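Long-range contacts in substrate binding periplasmic protein (Ralstonia solanacearum, PDB 3LOP), which probably binds leucine or a related amino acid in the periplasm, as substrate-binding proteins of transport systems do, and holds a leucine in its cleft: residues V8-P13 with L77-G82; V81-V86 with T107-M112; V103-G108 with P116-I121; A292-A297 with Y322-G327; A315-R320 with T333-P338. One frame throughout, in Å; residues are numbered along the deposited sequence.

How the contacts relate
All five contacts belong to the lobe built on the parallel sheet of strands 47-53, 6-12, 74-78, 102-103 and 118-119. Contacts 1, 2 and 3 lie about 8 to 11 Å apart between centres, and each reaches the bound leucine; contact 1 ends on the residues where contact 2 begins, and contacts 2 and 3 share Thr107 and Gly108. Contacts 4 and 5 come later in the chain and their segments alternate; their centres are about 13 Å apart. Val295 and Leu319 join them. Ile121 and Val103 pack contact 3 on helix 284-303, while Arg335 ties it to contact 5, so a late part of the chain backs the sheet that carries the ligand loops.

Contact 1: V8-P13 with L77-G82; sequences VIQSLP and LLTVVG. With LEU (leucine), chain B.
Parallel neighbours in the central sheet of a periplasmic binding protein lobe, strands 6-12 and 74-78 run side by side and then deliver the chain to the leucine pocket. The principle that ligand loops follow the ends of parallel strands is plain here. Leu78 N donates to Ile9 O at 2.9 Å, with a C=O...N angle of 170°, and Leu77 CA lies 3.4 Å from the same oxygen, adding a CA-H...O contact.

On one face of the sheet, Ile9 CG1 stands between its backbone N and carbonyl carbon (chi1 60°) and meets Leu77 CD1 at 3.7 Å; that methyl curls back over the backbone of strand 6-12. On the other face Val8 CG1 touches Leu78 CD1 at 3.6 Å, and the CG of Gln10 lies against the CB of Leu78. Helix 284-303 covers this side through Ala292 and Leu296, whereas Met68 and Val65 of helix 58-71 lie on the Ile9 and Leu77 side.

Past Leu78 the regular pairing stops. Pro13 CD rests 3.6 Å from Val81 CB, the proline ring lying across the valine, whose CG2 also comes near Leu12 CB. The other methyl, Val81 CG1, is 3.6 Å from the leucine N, and Gly82 N approaches that same nitrogen.

Ser11 OG finds its partners in Asp54 and Asn64, but Ser11 N is buried with no partner in the model. With one N-H...O bond between the strands against several apolar pairs, packing carries most of this join, and the CG1 branch of Val81 faces the ligand while its CB and CG2 pack on the proline.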
# COMPACT_ATOMS: atom_id res chain seq x y z
N VAL A 8 -2.04 12.87 15.14
CA VAL A 8 -2.42 11.99 14.04
C VAL A 8 -2.12 10.58 14.54
O VAL A 8 -1.13 10.37 15.24
CB VAL A 8 -1.56 12.28 12.78
CG1 VAL A 8 -1.91 11.29 11.67
CG2 VAL A 8 -1.80 13.71 12.31
N ILE A 9 -2.98 9.62 14.22
CA ILE A 9 -2.76 8.26 14.68
C ILE A 9 -2.58 7.23 13.57
O ILE A 9 -2.96 7.46 12.42
CB ILE A 9 -3.90 7.78 15.60
CG1 ILE A 9 -5.24 7.81 14.86
CG2 ILE A 9 -3.97 8.65 16.85
CD1 ILE A 9 -6.38 7.16 15.63
N GLN A 10 -1.99 6.10 13.93
CA GLN A 10 -1.76 5.00 13.01
C GLN A 10 -1.92 3.68 13.76
O GLN A 10 -1.47 3.54 14.89
CB GLN A 10 -0.33 5.00 12.45
CG GLN A 10 -0.02 5.98 11.34
CD GLN A 10 1.36 5.72 10.76
OE1 GLN A 10 2.33 5.58 11.49
NE2 GLN A 10 1.44 5.64 9.44
N SER A 11 -2.59 2.73 13.12
CA SER A 11 -2.73 1.39 13.68
C SER A 11 -2.21 0.54 12.54
O SER A 11 -2.72 0.60 11.43
CB SER A 11 -4.19 1.02 13.97
OG SER A 11 -4.25 -0.30 14.51
N LEU A 12 -1.16 -0.22 12.81
CA LEU A 12 -0.59 -1.06 11.77
C LEU A 12 0.25 -2.17 12.37
O LEU A 12 0.52 -2.18 13.58
CB LEU A 12 0.22 -0.21 10.78
CG LEU A 12 0.90 1.06 11.29
CD1 LEU A 12 1.95 0.70 12.32
CD2 LEU A 12 1.52 1.83 10.13
N PRO A 13 0.67 -3.14 11.54
CA PRO A 13 1.48 -4.27 12.00
C PRO A 13 2.94 -3.91 12.26
O PRO A 13 3.70 -3.67 11.33
CB PRO A 13 1.35 -5.28 10.86
CG PRO A 13 0.10 -4.85 10.13
CD PRO A 13 0.20 -3.37 10.17
N LEU A 77 -6.51 9.60 10.85
CA LEU A 77 -5.86 8.29 10.94
C LEU A 77 -5.11 8.07 9.63
O LEU A 77 -5.61 8.41 8.56
CB LEU A 77 -6.93 7.20 11.13
CG LEU A 77 -6.53 5.73 11.02
CD1 LEU A 77 -5.62 5.33 12.17
CD2 LEU A 77 -7.79 4.88 11.04
N LEU A 78 -3.91 7.48 9.71
CA LEU A 78 -3.09 7.23 8.53
C LEU A 78 -2.72 5.78 8.25
O LEU A 78 -2.53 4.98 9.17
CB LEU A 78 -1.76 8.00 8.64
CG LEU A 78 -1.65 9.49 8.35
CD1 LEU A 78 -0.24 9.96 8.72
CD2 LEU A 78 -1.93 9.76 6.88
N THR A 79 -2.62 5.47 6.96
CA THR A 79 -2.19 4.18 6.42
C THR A 79 -2.44 2.86 7.17
O THR A 79 -1.49 2.17 7.54
CB THR A 79 -0.68 4.24 6.11
OG1 THR A 79 0.06 4.33 7.34
CG2 THR A 79 -0.37 5.46 5.26
N VAL A 80 -3.70 2.50 7.37
CA VAL A 80 -4.00 1.24 8.03
C VAL A 80 -3.70 0.13 7.03
O VAL A 80 -4.00 0.26 5.83
CB VAL A 80 -5.48 1.17 8.48
CG1 VAL A 80 -5.82 -0.23 8.97
CG2 VAL A 80 -5.72 2.18 9.58
N VAL A 81 -3.11 -0.96 7.50
CA VAL A 81 -2.75 -2.09 6.65
C VAL A 81 -3.76 -3.23 6.68
O VAL A 81 -4.27 -3.58 7.74
CB VAL A 81 -1.37 -2.65 7.05
CG1 VAL A 81 -1.05 -3.91 6.25
CG2 VAL A 81 -0.30 -1.59 6.86
N GLY A 82 -4.04 -3.80 5.51
CA GLY A 82 -4.96 -4.91 5.43
C GLY A 82 -6.35 -4.58 4.95
O GLY A 82 -7.07 -3.80 5.58
N LEU B . -2.64 -3.59 3.02
CA LEU B . -1.97 -4.90 2.83
C LEU B . -0.50 -4.69 2.52
O LEU B . 0.27 -5.64 2.73
CB LEU B . -2.63 -5.64 1.69
CG LEU B . -4.13 -5.57 1.94
CD1 LEU B . -4.86 -5.37 0.68
CD2 LEU B . -4.59 -6.78 2.63
OXT LEU B . -0.15 -3.57 2.07

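Contact 2: V81-V86 with T107-M112; sequences VGTANV and TGASSM. With LEU (leucine), chain B.
Thr83, in the first turn of helix 83-91, meets Thr107 of an ST turn, and the two line the leucine pocket between them: a case of a helix start and a loop sharing one ligand. From Thr83 CB the chain splits. The methyl CG2, anti to the backbone N, packs against Ala109 CB at 3.6 Å. The hydroxyl shares a hydrogen bond with Thr107 OG1 at 2.8 Å, in which either may donate. The position of Thr83 OG1 is less certain, because it comes too near the ligand in the model. The two threonine side chains cross at about a right angle.

Thr107 OG1 is gripped a second time, by Ala109 N at 3.1 Å with an N-H...O angle of 158°. This bond closes the ST turn and fixes the rotation of the side chain, which holds OG1 3.3 Å from CD1 of the bound leucine. The remaining branch, Thr107 CG2, meets Val86 CG2 at 3.9 Å, the two side chains sliding past each other in opposite directions.

Gly82 occupies the N-cap position, and its O accepts the first helical bond, from Val86 N. One turn into the helix, Val86 reaches both ways, for its CG1 branch faces the selenomethionine at position 112. The chain of Met112 bends at chi2 and chi3, and this fold brings its selenium round to the valine, so that Met112 SE lies 3.5 Å from Val86 CG1, with Met112 CE alongside.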
# COMPACT_ATOMS: atom_id res chain seq x y z
N VAL A 81 -3.11 -0.96 7.50
CA VAL A 81 -2.75 -2.09 6.65
C VAL A 81 -3.76 -3.23 6.68
O VAL A 81 -4.27 -3.58 7.74
CB VAL A 81 -1.37 -2.65 7.05
CG1 VAL A 81 -1.05 -3.91 6.25
CG2 VAL A 81 -0.30 -1.59 6.86
N GLY A 82 -4.04 -3.80 5.51
CA GLY A 82 -4.96 -4.91 5.43
C GLY A 82 -6.35 -4.58 4.95
O GLY A 82 -7.07 -3.80 5.58
N THR A 83 -6.74 -5.16 3.82
CA THR A 83 -8.07 -4.93 3.27
C THR A 83 -9.13 -5.31 4.30
O THR A 83 -10.08 -4.57 4.52
CB THR A 83 -8.29 -5.76 1.98
OG1 THR A 83 -7.45 -5.24 0.94
CG2 THR A 83 -9.73 -5.68 1.52
N ALA A 84 -8.95 -6.47 4.93
CA ALA A 84 -9.91 -6.93 5.93
C ALA A 84 -9.95 -5.99 7.13
O ALA A 84 -11.01 -5.75 7.71
CB ALA A 84 -9.58 -8.35 6.38
N ASN A 85 -8.79 -5.47 7.51
CA ASN A 85 -8.69 -4.57 8.65
C ASN A 85 -9.44 -3.27 8.41
O ASN A 85 -10.20 -2.82 9.26
CB ASN A 85 -7.22 -4.29 8.97
CG ASN A 85 -6.45 -5.56 9.32
OD1 ASN A 85 -6.10 -5.79 10.48
ND2 ASN A 85 -6.20 -6.39 8.32
N VAL A 86 -9.23 -2.66 7.25
CA VAL A 86 -9.91 -1.41 6.95
C VAL A 86 -11.41 -1.64 6.76
O VAL A 86 -12.22 -0.84 7.22
CB VAL A 86 -9.34 -0.74 5.69
CG1 VAL A 86 -10.12 0.53 5.39
CG2 VAL A 86 -7.87 -0.43 5.89
N THR A 107 -4.10 -0.12 1.35
CA THR A 107 -4.69 -1.17 0.53
C THR A 107 -5.44 -0.51 -0.62
O THR A 107 -6.04 0.55 -0.45
CB THR A 107 -5.69 -2.04 1.35
OG1 THR A 107 -6.63 -2.65 0.46
CG2 THR A 107 -6.43 -1.19 2.37
N GLY A 108 -5.37 -1.12 -1.80
CA GLY A 108 -6.06 -0.57 -2.95
C GLY A 108 -7.37 -1.28 -3.26
O GLY A 108 -7.84 -1.26 -4.40
N ALA A 109 -7.96 -1.90 -2.25
CA ALA A 109 -9.22 -2.61 -2.44
C ALA A 109 -10.30 -1.70 -3.02
O ALA A 109 -10.31 -0.49 -2.77
CB ALA A 109 -9.70 -3.20 -1.12
N SER A 110 -11.21 -2.28 -3.79
CA SER A 110 -12.29 -1.52 -4.42
C SER A 110 -13.21 -0.85 -3.41
O SER A 110 -13.83 0.17 -3.71
CB SER A 110 -13.11 -2.43 -5.34
OG SER A 110 -13.71 -3.50 -4.62
N SER A 111 -13.28 -1.42 -2.22
CA SER A 111 -14.13 -0.88 -1.17
C SER A 111 -13.61 0.42 -0.58
O SER A 111 -14.33 1.12 0.13
CB SER A 111 -14.32 -1.91 -0.06
OG SER A 111 -13.06 -2.33 0.46
N MSE A 112 -12.35 0.76 -0.86
CA MSE A 112 -11.77 1.98 -0.32
C MSE A 112 -12.42 3.27 -0.81
O MSE A 112 -12.26 4.33 -0.20
CB MSE A 112 -10.26 2.03 -0.60
CG MSE A 112 -9.46 0.90 0.04
SE MSE A 112 -9.70 0.78 1.97
CE MSE A 112 -10.56 -0.94 2.06
N LEU B . -2.64 -3.59 3.02
CA LEU B . -1.97 -4.90 2.83
C LEU B . -0.50 -4.69 2.52
O LEU B . 0.27 -5.64 2.73
CB LEU B . -2.63 -5.64 1.69
CG LEU B . -4.13 -5.57 1.94
CD1 LEU B . -4.86 -5.37 0.68
CD2 LEU B . -4.59 -6.78 2.63
OXT LEU B . -0.15 -3.57 2.07

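Contact 3: V103-G108 with P116-I121; sequences VGPATG and PLVFPI. With LEU (leucine), chain B.
Backbone pairing comes first between Val103 and Phe119, parallel partners at the edge of the sheet, where one bridge leads straight into a ligand loop. Gly104 N donates to Phe119 O at 2.9 Å, close to straight at the hydrogen (161°), though the nitrogen sits 35° out of the carbonyl plane.

Packing contacts surround that bond. Pro105 CD lies against the Phe119 carbonyl and the CA of Pro120, while Pro105 CG meets Val118 CG1 at 3.9 Å. Ile121 has CG1 anti to its carbonyl carbon (chi1 -67°), which carries CD1 back to Gly104 CA at 4.0 Å and to Val103 CG1 beyond it.

Water supplies the polar link: one molecule accepts from Ile121 N at 2.8 Å and donates to Pro105 O. One residue further on, Ala106 O takes a hydrogen bond from the leucine amino group at 2.7 Å, and Ala106 also belongs to the magnesium site.

Strand 74-78 and the residue after it lie beside Val103, which is bonded to Leu77 and to Thr79. Helix 284-303 packs on Val103 and Ile121 through Leu296 and Val295, and Leu316 of helix 309-317 covers Val103 and Phe119.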
# COMPACT_ATOMS: atom_id res chain seq x y z
N VAL A 103 -6.78 8.64 6.01
CA VAL A 103 -6.06 9.09 4.82
C VAL A 103 -5.03 8.07 4.37
O VAL A 103 -4.22 7.60 5.16
CB VAL A 103 -5.35 10.44 5.09
CG1 VAL A 103 -4.55 10.86 3.87
CG2 VAL A 103 -6.39 11.51 5.43
N GLY A 104 -5.10 7.72 3.09
CA GLY A 104 -4.15 6.78 2.53
C GLY A 104 -4.13 5.36 3.07
O GLY A 104 -3.07 4.87 3.44
N PRO A 105 -5.29 4.69 3.14
CA PRO A 105 -5.27 3.31 3.64
C PRO A 105 -4.26 2.55 2.78
O PRO A 105 -4.22 2.72 1.56
CB PRO A 105 -6.71 2.84 3.44
CG PRO A 105 -7.21 3.71 2.31
CD PRO A 105 -6.63 5.06 2.65
N ALA A 106 -3.45 1.71 3.42
CA ALA A 106 -2.41 0.97 2.70
C ALA A 106 -2.90 -0.23 1.89
O ALA A 106 -2.19 -1.23 1.76
CB ALA A 106 -1.33 0.53 3.69
N THR A 107 -4.10 -0.12 1.35
CA THR A 107 -4.69 -1.17 0.53
C THR A 107 -5.44 -0.51 -0.62
O THR A 107 -6.04 0.55 -0.45
CB THR A 107 -5.69 -2.04 1.35
OG1 THR A 107 -6.63 -2.65 0.46
CG2 THR A 107 -6.43 -1.19 2.37
N GLY A 108 -5.37 -1.12 -1.80
CA GLY A 108 -6.06 -0.57 -2.95
C GLY A 108 -7.37 -1.28 -3.26
O GLY A 108 -7.84 -1.26 -4.40
N PRO A 116 -17.44 7.70 3.15
CA PRO A 116 -17.18 9.14 3.25
C PRO A 116 -15.96 9.54 4.08
O PRO A 116 -15.40 10.63 3.88
CB PRO A 116 -18.48 9.69 3.83
CG PRO A 116 -18.99 8.55 4.65
CD PRO A 116 -18.75 7.37 3.73
N LEU A 117 -15.54 8.68 5.00
CA LEU A 117 -14.38 8.99 5.84
C LEU A 117 -13.08 8.34 5.39
O LEU A 117 -12.04 8.54 6.03
CB LEU A 117 -14.67 8.62 7.30
CG LEU A 117 -15.62 9.59 8.00
CD1 LEU A 117 -15.97 9.08 9.39
CD2 LEU A 117 -14.96 10.96 8.09
N VAL A 118 -13.12 7.57 4.31
CA VAL A 118 -11.91 6.93 3.81
C VAL A 118 -11.42 7.65 2.56
O VAL A 118 -12.18 7.84 1.60
CB VAL A 118 -12.16 5.44 3.50
CG1 VAL A 118 -10.88 4.79 3.02
CG2 VAL A 118 -12.67 4.73 4.75
N PHE A 119 -10.15 8.05 2.58
CA PHE A 119 -9.55 8.78 1.48
C PHE A 119 -8.38 8.03 0.83
O PHE A 119 -7.22 8.27 1.15
CB PHE A 119 -9.06 10.15 1.97
CG PHE A 119 -10.17 11.05 2.44
CD1 PHE A 119 -10.74 10.88 3.70
CD2 PHE A 119 -10.65 12.06 1.61
CE1 PHE A 119 -11.77 11.71 4.13
CE2 PHE A 119 -11.69 12.89 2.03
CZ PHE A 119 -12.25 12.72 3.29
N PRO A 120 -8.69 7.11 -0.10
CA PRO A 120 -7.64 6.35 -0.77
C PRO A 120 -6.81 7.27 -1.66
O PRO A 120 -7.35 8.14 -2.35
CB PRO A 120 -8.42 5.32 -1.58
CG PRO A 120 -9.70 6.05 -1.91
CD PRO A 120 -10.03 6.72 -0.59
N ILE A 121 -5.49 7.08 -1.64
CA ILE A 121 -4.61 7.90 -2.45
C ILE A 121 -4.13 7.15 -3.69
O ILE A 121 -4.40 7.57 -4.82
CB ILE A 121 -3.37 8.35 -1.64
CG1 ILE A 121 -3.81 9.32 -0.53
CG2 ILE A 121 -2.34 9.00 -2.56
CD1 ILE A 121 -2.68 9.76 0.39
N LEU B . -2.64 -3.59 3.02
CA LEU B . -1.97 -4.90 2.83
C LEU B . -0.50 -4.69 2.52
O LEU B . 0.27 -5.64 2.73
CB LEU B . -2.63 -5.64 1.69
CG LEU B . -4.13 -5.57 1.94
CD1 LEU B . -4.86 -5.37 0.68
CD2 LEU B . -4.59 -6.78 2.63
OXT LEU B . -0.15 -3.57 2.07
O HOH W 1 -3.85 5.03 -0.63

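Contact 4: A292-A297 with Y322-G327; sequences AAKVLA and YDVGGG
Lys294 leaves helix 284-303 with CG anti to the backbone N (chi1 -171°) and stays extended to its tip, a shape that carries NZ along Val324 to the carbonyl oxygen. Val324 CG1 is likewise anti to its own N (chi1 178°), and the two side chains slide past each other in opposite directions. The pair illustrates how a lysine can pack with its carbons and bind with its end.

Lys294 CD presses on Val324 CG1 at 3.4 Å, tighter than usual. NZ donates to Val324 O at 2.9 Å, tilted 33° from the carbonyl plane, and to a water that in turn donates to Asp323 O. Tyr322 crosses the lysine at about a right angle, its OH 3.5 Å from Lys294 CE. Deeper in, Val295 CG2 meets Val324 CG2 at 3.7 Å.

The Asp323-Gly327 turn has its own bonds: Asp323 OD1 accepts from Gly325 N at 2.7 Å, an Asx turn, and from Gly327 N at 3.1 Å.

Lys294 NZ also forms a salt bridge with Glu267. NZ thus has a carboxylate, a carbonyl and a water as acceptors; the carboxylate would be expected to stabilise the protonated amine. The lysine joins helix 284-303 to the hairpin.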
# COMPACT_ATOMS: atom_id res chain seq x y z
N ALA A 292 1.46 9.83 2.20
CA ALA A 292 0.19 9.94 2.91
C ALA A 292 0.27 11.03 3.97
O ALA A 292 -0.64 11.85 4.11
CB ALA A 292 -0.17 8.60 3.55
N ALA A 293 1.38 11.04 4.70
CA ALA A 293 1.57 12.04 5.75
C ALA A 293 1.59 13.46 5.17
O ALA A 293 1.02 14.38 5.74
CB ALA A 293 2.86 11.77 6.51
N LYS A 294 2.25 13.62 4.02
CA LYS A 294 2.33 14.94 3.39
C LYS A 294 0.96 15.41 2.91
O LYS A 294 0.62 16.59 3.04
CB LYS A 294 3.32 14.93 2.23
CG LYS A 294 3.60 16.32 1.68
CD LYS A 294 4.78 16.33 0.72
CE LYS A 294 5.09 17.75 0.27
NZ LYS A 294 6.25 17.80 -0.65
N VAL A 295 0.17 14.50 2.36
CA VAL A 295 -1.17 14.84 1.89
C VAL A 295 -2.02 15.29 3.08
O VAL A 295 -2.74 16.29 3.01
CB VAL A 295 -1.85 13.64 1.20
CG1 VAL A 295 -3.34 13.90 1.01
CG2 VAL A 295 -1.19 13.38 -0.14
N LEU A 296 -1.93 14.55 4.18
CA LEU A 296 -2.68 14.89 5.38
C LEU A 296 -2.21 16.23 5.93
O LEU A 296 -3.01 17.06 6.35
CB LEU A 296 -2.52 13.80 6.45
CG LEU A 296 -3.14 14.07 7.82
CD1 LEU A 296 -4.63 14.37 7.68
CD2 LEU A 296 -2.92 12.86 8.71
N ALA A 297 -0.89 16.45 5.92
CA ALA A 297 -0.33 17.70 6.43
C ALA A 297 -0.88 18.91 5.67
O ALA A 297 -1.15 19.95 6.27
CB ALA A 297 1.19 17.67 6.34
N TYR A 322 -3.57 18.55 -5.54
CA TYR A 322 -2.47 19.02 -4.70
C TYR A 322 -1.24 18.20 -5.11
O TYR A 322 -1.28 16.97 -5.12
CB TYR A 322 -2.79 18.79 -3.22
CG TYR A 322 -1.58 18.90 -2.33
CD1 TYR A 322 -0.84 20.08 -2.27
CD2 TYR A 322 -1.15 17.82 -1.58
CE1 TYR A 322 0.31 20.17 -1.49
CE2 TYR A 322 -0.01 17.89 -0.79
CZ TYR A 322 0.72 19.07 -0.75
OH TYR A 322 1.86 19.13 0.02
N ASP A 323 -0.16 18.90 -5.45
CA ASP A 323 1.09 18.26 -5.89
C ASP A 323 2.02 17.96 -4.72
O ASP A 323 2.54 18.88 -4.08
CB ASP A 323 1.80 19.20 -6.87
CG ASP A 323 2.85 18.50 -7.72
OD1 ASP A 323 3.39 17.46 -7.28
OD2 ASP A 323 3.13 18.99 -8.83
N VAL A 324 2.23 16.68 -4.44
CA VAL A 324 3.11 16.25 -3.36
C VAL A 324 4.56 16.39 -3.84
O VAL A 324 5.50 16.38 -3.04
CB VAL A 324 2.82 14.79 -2.98
CG1 VAL A 324 3.76 14.33 -1.88
CG2 VAL A 324 1.38 14.65 -2.52
N GLY A 325 4.72 16.53 -5.15
CA GLY A 325 6.03 16.67 -5.75
C GLY A 325 6.14 15.90 -7.05
O GLY A 325 5.62 14.79 -7.17
N GLY A 326 6.82 16.50 -8.03
CA GLY A 326 7.02 15.84 -9.31
C GLY A 326 5.77 15.51 -10.11
O GLY A 326 5.82 14.68 -11.02
N GLY A 327 4.65 16.14 -9.78
CA GLY A 327 3.44 15.86 -10.52
C GLY A 327 2.57 14.78 -9.94
O GLY A 327 1.55 14.40 -10.53
O HOH W 2 4.80 19.58 -2.68
O HOH W 3 2.41 19.00 3.44

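Contact 5: A315-R320 with T333-P338; sequences ALTELR and TDRSRP. With NI (nickel (II) ion), chain H.
Thr333 lays its CG2 methyl over the chain that leaves helix 309-317, 3.7 Å from Thr317 O and 3.8 Å from Leu319 O. Its hydroxyl lies between the backbone N and carbonyl carbon (chi1 62°), which turns OG1 to Arg320, whose CD is 3.5 Å away; the two side chains cross at about a right angle. Waters do the polar work at this surface join between the end of helix 309-317 and the loop after strand 329-331.

One water accepts from Arg320 NE at 2.7 Å, in the plane of the guanidinium at its edge, and donates to Thr333 OG1 at 2.7 Å. A second lies between the carbonyl oxygens of Thr317 and Thr333. Thr333 OG1 is held as well by Asp331.

Beyond Thr333 the chain makes a type I turn from Asp334 to Arg337. Asp334 OD1 accepts from both Ser336 N, at 3.0 Å, and Ser336 OG, at 2.7 Å, on one face of the carboxylate, the first bond making an Asx turn. Exposed Glu318 holds a nickel ion through both carboxylate oxygens, with three waters on the metal.

Arg335 bends back so that NH1 nears Thr317 CG2, but its main bonds go to the carbonyls of Pro116 and Val118, with a cation-pi contact to Phe119. The turn is thereby fastened to strand 118-119, while Leu316 and Leu319 pack the other segment against helix 284-303.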
# COMPACT_ATOMS: atom_id res chain seq x y z
N ALA A 315 -11.26 19.96 4.68
CA ALA A 315 -10.11 20.31 3.86
C ALA A 315 -9.72 19.18 2.92
O ALA A 315 -9.39 19.41 1.76
CB ALA A 315 -8.93 20.68 4.76
N LEU A 316 -9.77 17.95 3.42
CA LEU A 316 -9.42 16.80 2.60
C LEU A 316 -10.34 16.67 1.39
O LEU A 316 -9.88 16.43 0.28
CB LEU A 316 -9.50 15.52 3.44
CG LEU A 316 -8.36 15.30 4.44
CD1 LEU A 316 -8.76 14.24 5.45
CD2 LEU A 316 -7.10 14.89 3.69
N THR A 317 -11.64 16.84 1.61
CA THR A 317 -12.60 16.72 0.52
C THR A 317 -12.44 17.79 -0.55
O THR A 317 -13.02 17.69 -1.62
CB THR A 317 -14.06 16.77 1.04
OG1 THR A 317 -14.35 18.09 1.52
CG2 THR A 317 -14.26 15.78 2.16
N GLU A 318 -11.64 18.81 -0.26
CA GLU A 318 -11.46 19.88 -1.24
C GLU A 318 -10.07 19.96 -1.87
O GLU A 318 -9.78 20.91 -2.59
CB GLU A 318 -11.85 21.22 -0.61
CG GLU A 318 -13.24 21.17 -0.01
CD GLU A 318 -13.75 22.52 0.44
OE1 GLU A 318 -13.02 23.23 1.16
OE2 GLU A 318 -14.90 22.85 0.08
N LEU A 319 -9.22 18.97 -1.60
CA LEU A 319 -7.90 18.95 -2.21
C LEU A 319 -8.12 18.64 -3.69
O LEU A 319 -8.61 17.57 -4.04
CB LEU A 319 -7.02 17.86 -1.59
CG LEU A 319 -6.53 18.06 -0.15
CD1 LEU A 319 -5.61 16.91 0.22
CD2 LEU A 319 -5.79 19.39 -0.02
N ARG A 320 -7.77 19.59 -4.56
CA ARG A 320 -7.95 19.42 -6.00
C ARG A 320 -6.61 19.50 -6.71
O ARG A 320 -6.11 20.59 -6.99
CB ARG A 320 -8.90 20.49 -6.55
CG ARG A 320 -9.28 20.33 -8.03
CD ARG A 320 -9.96 18.99 -8.27
NE ARG A 320 -10.87 18.99 -9.42
CZ ARG A 320 -10.51 19.01 -10.70
NH1 ARG A 320 -9.22 19.05 -11.03
NH2 ARG A 320 -11.43 18.98 -11.65
N THR A 333 -11.82 15.52 -4.60
CA THR A 333 -13.15 16.09 -4.87
C THR A 333 -14.12 15.06 -5.44
O THR A 333 -15.34 15.20 -5.28
CB THR A 333 -13.06 17.31 -5.81
OG1 THR A 333 -12.53 16.93 -7.08
CG2 THR A 333 -12.18 18.39 -5.19
N ASP A 334 -13.60 14.04 -6.12
CA ASP A 334 -14.42 12.97 -6.68
C ASP A 334 -14.19 11.77 -5.76
O ASP A 334 -13.17 11.09 -5.86
CB ASP A 334 -13.97 12.63 -8.10
CG ASP A 334 -14.79 11.52 -8.72
OD1 ASP A 334 -15.66 10.95 -8.02
OD2 ASP A 334 -14.57 11.20 -9.91
N ARG A 335 -15.15 11.51 -4.88
CA ARG A 335 -15.02 10.42 -3.92
C ARG A 335 -15.17 9.01 -4.50
O ARG A 335 -14.96 8.02 -3.79
CB ARG A 335 -16.03 10.60 -2.77
CG ARG A 335 -15.96 11.95 -2.05
CD ARG A 335 -14.55 12.28 -1.55
NE ARG A 335 -14.02 11.27 -0.63
CZ ARG A 335 -14.42 11.10 0.63
NH1 ARG A 335 -15.37 11.87 1.14
NH2 ARG A 335 -13.87 10.15 1.38
N SER A 336 -15.51 8.90 -5.78
CA SER A 336 -15.69 7.59 -6.39
C SER A 336 -14.41 6.95 -6.92
O SER A 336 -14.42 5.81 -7.39
CB SER A 336 -16.70 7.69 -7.54
OG SER A 336 -16.17 8.41 -8.64
N ARG A 337 -13.29 7.67 -6.82
CA ARG A 337 -12.02 7.15 -7.30
C ARG A 337 -10.87 7.52 -6.37
O ARG A 337 -11.03 8.36 -5.49
CB ARG A 337 -11.72 7.70 -8.69
CG ARG A 337 -11.85 9.21 -8.77
CD ARG A 337 -11.46 9.73 -10.14
NE ARG A 337 -11.96 8.87 -11.21
CZ ARG A 337 -11.95 9.19 -12.50
NH1 ARG A 337 -11.47 10.37 -12.89
NH2 ARG A 337 -12.41 8.34 -13.40
N PRO A 338 -9.70 6.87 -6.54
CA PRO A 338 -8.55 7.18 -5.69
C PRO A 338 -8.07 8.61 -5.94
O PRO A 338 -8.25 9.15 -7.03
CB PRO A 338 -7.51 6.15 -6.13
CG PRO A 338 -8.35 4.99 -6.59
CD PRO A 338 -9.44 5.68 -7.37
NI NI H . -14.95 24.39 1.65
O HOH W 4 -15.34 15.69 -2.20
O HOH W 5 -13.47 18.81 -8.75
O HOH W 6 -13.86 25.84 3.00
O HOH W 7 -17.17 24.91 1.40
O HOH W 8 -14.66 25.51 -0.35